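Local coordinates for protein peptidase M3B, oligoendopeptidase F (Enterococcus faecium, PDB 2QR4) that probably hydrolyses peptide bonds within short peptides as an oligoendopeptidase F of the M3 metallopeptidase family, at residues 41-46 with 88-93. Numbering follows the deposited sequence.
Sequences EFVLRV and VSWFEP
With chi1 at 178°, Phe91 extends its ring away from its own backbone N and out toward helix 33-63, where Val43 meets it with its CG1 turned away from its own carbonyl carbon. Both methyls of Val43 thereby face the 88-93 segment. CG2 of Val43 sits over one face of the Phe91 ring in a CH-pi contact, 3.7 Å from the centroid and 23° off the ring normal. Val43 CG2 is displaced toward the CD2-CE2 side, with Phe91 CD2 the nearest ring atom at 3.4 Å. Val43 CG1 leans between Val88 CG2, 3.8 Å away, and the CD1 side of the Phe91 ring. Val43 CG1 also lies 4.3 Å from Trp90 CZ2. Val88 CG2 also presses against Val43 CB at 3.5 Å, while Phe42 CE2 reaches the same Val88 methyl more loosely. The second segment is a helix-to-helix corner: Val88 leaves helical geometry just after helix 68-87, and a type I beta turn from Val88 to Phe91, closed by Phe91 N to Val88 O, leads into helix 91-95. Val43 packs against Val88, Trp90 and Phe91 of this turn, and every contact between the two segments is apolar. The indole of Trp90 hydrogen-bonds through NE1 to Ser22 OG, and the Phe42 ring meets His25, both from helix 22-25. Tyr119 of helix 117-124 touches the side chains of Phe91 and Leu44.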
ATOM      1  N   GLU A  41      17.469  29.460   7.487  1.00 37.14           N
ATOM      2  CA  GLU A  41      18.735  28.893   7.054  1.00 42.91           C
ATOM      3  C   GLU A  41      18.874  27.468   7.534  1.00 41.10           C
ATOM      4  O   GLU A  41      19.313  26.598   6.785  1.00 42.95           O
ATOM      5  CB  GLU A  41      19.905  29.727   7.557  1.00 37.09           C
ATOM      6  CG  GLU A  41      20.141  30.943   6.722  1.00 34.46           C
ATOM      7  CD  GLU A  41      21.031  31.951   7.415  1.00 46.63           C
ATOM      8  OE1 GLU A  41      21.331  31.747   8.611  1.00 40.13           O
ATOM      9  OE2 GLU A  41      21.423  32.948   6.766  1.00 47.99           O
ATOM     10  N   PHE A  42      18.486  27.233   8.782  1.00 37.87           N
ATOM     11  CA  PHE A  42      18.601  25.914   9.352  1.00 32.45           C
ATOM     12  C   PHE A  42      17.697  24.916   8.639  1.00 40.23           C
ATOM     13  O   PHE A  42      18.184  23.879   8.177  1.00 36.54           O
ATOM     14  CB  PHE A  42      18.306  25.899  10.857  1.00 38.49           C
ATOM     15  CG  PHE A  42      18.146  24.504  11.412  1.00 42.18           C
ATOM     16  CD1 PHE A  42      19.259  23.757  11.773  1.00 34.80           C
ATOM     17  CD2 PHE A  42      16.884  23.926  11.532  1.00 41.43           C
ATOM     18  CE1 PHE A  42      19.126  22.462  12.263  1.00 42.52           C
ATOM     19  CE2 PHE A  42      16.731  22.615  12.027  1.00 38.58           C
ATOM     20  CZ  PHE A  42      17.848  21.882  12.386  1.00 42.83           C
ATOM     21  N   VAL A  43      16.394  25.196   8.541  1.00 31.67           N
ATOM     22  CA  VAL A  43      15.521  24.139   8.040  1.00 30.33           C
ATOM     23  C   VAL A  43      15.725  23.876   6.557  1.00 31.95           C
ATOM     24  O   VAL A  43      15.615  22.746   6.115  1.00 42.58           O
ATOM     25  CB  VAL A  43      13.991  24.268   8.390  1.00 42.18           C
ATOM     26  CG1 VAL A  43      13.748  24.998   9.701  1.00 28.70           C
ATOM     27  CG2 VAL A  43      13.226  24.880   7.258  1.00 42.92           C
ATOM     28  N   LEU A  44      16.031  24.907   5.786  1.00 40.57           N
ATOM     29  CA  LEU A  44      16.239  24.707   4.365  1.00 39.82           C
ATOM     30  C   LEU A  44      17.485  23.865   4.141  1.00 44.84           C
ATOM     31  O   LEU A  44      17.530  23.021   3.260  1.00 47.62           O
ATOM     32  CB  LEU A  44      16.340  26.051   3.634  1.00 38.27           C
ATOM     33  CG  LEU A  44      15.132  26.422   2.757  1.00 56.04           C
ATOM     34  CD1 LEU A  44      13.856  25.678   3.137  1.00 55.59           C
ATOM     35  CD2 LEU A  44      14.901  27.921   2.755  1.00 64.66           C
ATOM     36  N   ARG A  45      18.496  24.094   4.963  1.00 42.02           N
ATOM     37  CA  ARG A  45      19.757  23.424   4.807  1.00 34.55           C
ATOM     38  C   ARG A  45      19.600  21.947   5.145  1.00 44.08           C
ATOM     39  O   ARG A  45      20.102  21.081   4.425  1.00 41.06           O
ATOM     40  CB  ARG A  45      20.789  24.087   5.722  1.00 41.18           C
ATOM     41  CG  ARG A  45      22.117  23.405   5.788  1.00 39.10           C
ATOM     42  CD  ARG A  45      22.677  23.504   7.203  1.00 56.34           C
ATOM     43  NE  ARG A  45      22.684  24.867   7.730  1.00 56.92           N
ATOM     44  CZ  ARG A  45      22.598  25.170   9.024  1.00 64.83           C
ATOM     45  NH1 ARG A  45      22.477  24.196   9.928  1.00 56.97           N
ATOM     46  NH2 ARG A  45      22.620  26.446   9.417  1.00 50.18           N
ATOM     47  N   VAL A  46      18.897  21.659   6.236  1.00 38.77           N
ATOM     48  CA  VAL A  46      18.721  20.277   6.670  1.00 34.83           C
ATOM     49  C   VAL A  46      17.790  19.565   5.711  1.00 42.38           C
ATOM     50  O   VAL A  46      18.053  18.439   5.283  1.00 41.45           O
ATOM     51  CB  VAL A  46      18.172  20.196   8.112  1.00 31.25           C
ATOM     52  CG1 VAL A  46      17.746  18.821   8.428  1.00 48.14           C
ATOM     53  CG2 VAL A  46      19.253  20.578   9.078  1.00 45.57           C
ATOM     54  N   VAL A  88      10.880  19.186  11.392  1.00 41.19           N
ATOM     55  CA  VAL A  88      10.978  20.521  10.826  1.00 42.00           C
ATOM     56  C   VAL A  88       9.571  21.027  10.454  1.00 53.07           C
ATOM     57  O   VAL A  88       9.390  22.103   9.866  1.00 43.58           O
ATOM     58  CB  VAL A  88      11.963  20.450   9.621  1.00 46.71           C
ATOM     59  CG1 VAL A  88      11.311  20.770   8.267  1.00 28.12           C
ATOM     60  CG2 VAL A  88      13.219  21.232   9.892  1.00 43.09           C
ATOM     61  N   SER A  89       8.567  20.246  10.843  1.00 40.14           N
ATOM     62  CA  SER A  89       7.178  20.543  10.499  1.00 40.92           C
ATOM     63  C   SER A  89       6.564  21.716  11.273  1.00 42.27           C
ATOM     64  O   SER A  89       5.499  22.200  10.904  1.00 39.98           O
ATOM     65  CB  SER A  89       6.307  19.288  10.683  1.00 44.81           C
ATOM     66  OG  SER A  89       6.304  18.848  12.038  1.00 44.59           O
ATOM     67  N   TRP A  90       7.215  22.166  12.344  1.00 36.86           N
ATOM     68  CA  TRP A  90       6.709  23.310  13.110  1.00 35.23           C
ATOM     69  C   TRP A  90       6.940  24.620  12.348  1.00 43.37           C
ATOM     70  O   TRP A  90       6.325  25.649  12.639  1.00 50.51           O
ATOM     71  CB  TRP A  90       7.399  23.383  14.465  1.00 35.21           C
ATOM     72  CG  TRP A  90       8.886  23.411  14.314  1.00 44.41           C
ATOM     73  CD1 TRP A  90       9.737  22.345  14.370  1.00 39.39           C
ATOM     74  CD2 TRP A  90       9.694  24.559  14.054  1.00 36.66           C
ATOM     75  NE1 TRP A  90      11.021  22.756  14.172  1.00 39.77           N
ATOM     76  CE2 TRP A  90      11.029  24.113  13.967  1.00 44.92           C
ATOM     77  CE3 TRP A  90       9.421  25.928  13.893  1.00 35.34           C
ATOM     78  CZ2 TRP A  90      12.096  24.979  13.705  1.00 41.99           C
ATOM     79  CZ3 TRP A  90      10.475  26.787  13.639  1.00 45.29           C
ATOM     80  CH2 TRP A  90      11.803  26.308  13.547  1.00 41.43           C
ATOM     81  N   PHE A  91       7.821  24.556  11.358  1.00 42.27           N
ATOM     82  CA  PHE A  91       8.386  25.734  10.709  1.00 36.07           C
ATOM     83  C   PHE A  91       7.373  26.653  10.000  1.00 41.08           C
ATOM     84  O   PHE A  91       7.293  27.849  10.317  1.00 45.51           O
ATOM     85  CB  PHE A  91       9.518  25.288   9.777  1.00 40.84           C
ATOM     86  CG  PHE A  91      10.151  26.397   9.007  1.00 43.72           C
ATOM     87  CD1 PHE A  91      10.751  27.458   9.658  1.00 50.11           C
ATOM     88  CD2 PHE A  91      10.158  26.374   7.632  1.00 42.47           C
ATOM     89  CE1 PHE A  91      11.340  28.487   8.946  1.00 50.39           C
ATOM     90  CE2 PHE A  91      10.751  27.395   6.914  1.00 51.59           C
ATOM     91  CZ  PHE A  91      11.342  28.451   7.572  1.00 49.55           C
ATOM     92  N   GLU A  92       6.605  26.118   9.053  1.00 39.66           N
ATOM     93  CA  GLU A  92       5.624  26.934   8.317  1.00 41.60           C
ATOM     94  C   GLU A  92       4.443  27.438   9.174  1.00 39.38           C
ATOM     95  O   GLU A  92       4.020  28.590   9.050  1.00 33.45           O
ATOM     96  CB  GLU A  92       5.116  26.182   7.090  1.00 41.61           C
ATOM     97  CG  GLU A  92       6.225  25.762   6.130  1.00 43.89           C
ATOM     98  CD  GLU A  92       5.695  25.287   4.772  1.00 48.65           C
ATOM     99  OE1 GLU A  92       4.458  25.180   4.590  1.00 64.87           O
ATOM    100  OE2 GLU A  92       6.523  25.021   3.877  1.00 57.02           O
ATOM    101  N   PRO A  93       3.874  26.562  10.011  1.00 35.62           N
ATOM    102  CA  PRO A  93       2.909  27.022  11.005  1.00 46.19           C
ATOM    103  C   PRO A  93       3.446  28.183  11.834  1.00 47.85           C
ATOM    104  O   PRO A  93       2.713  29.142  12.082  1.00 50.92           O
ATOM    105  CB  PRO A  93       2.692  25.784  11.883  1.00 41.36           C
ATOM    106  CG  PRO A  93       2.909  24.639  10.907  1.00 41.65           C
ATOM    107  CD  PRO A  93       4.040  25.099  10.033  1.00 38.14           C
TER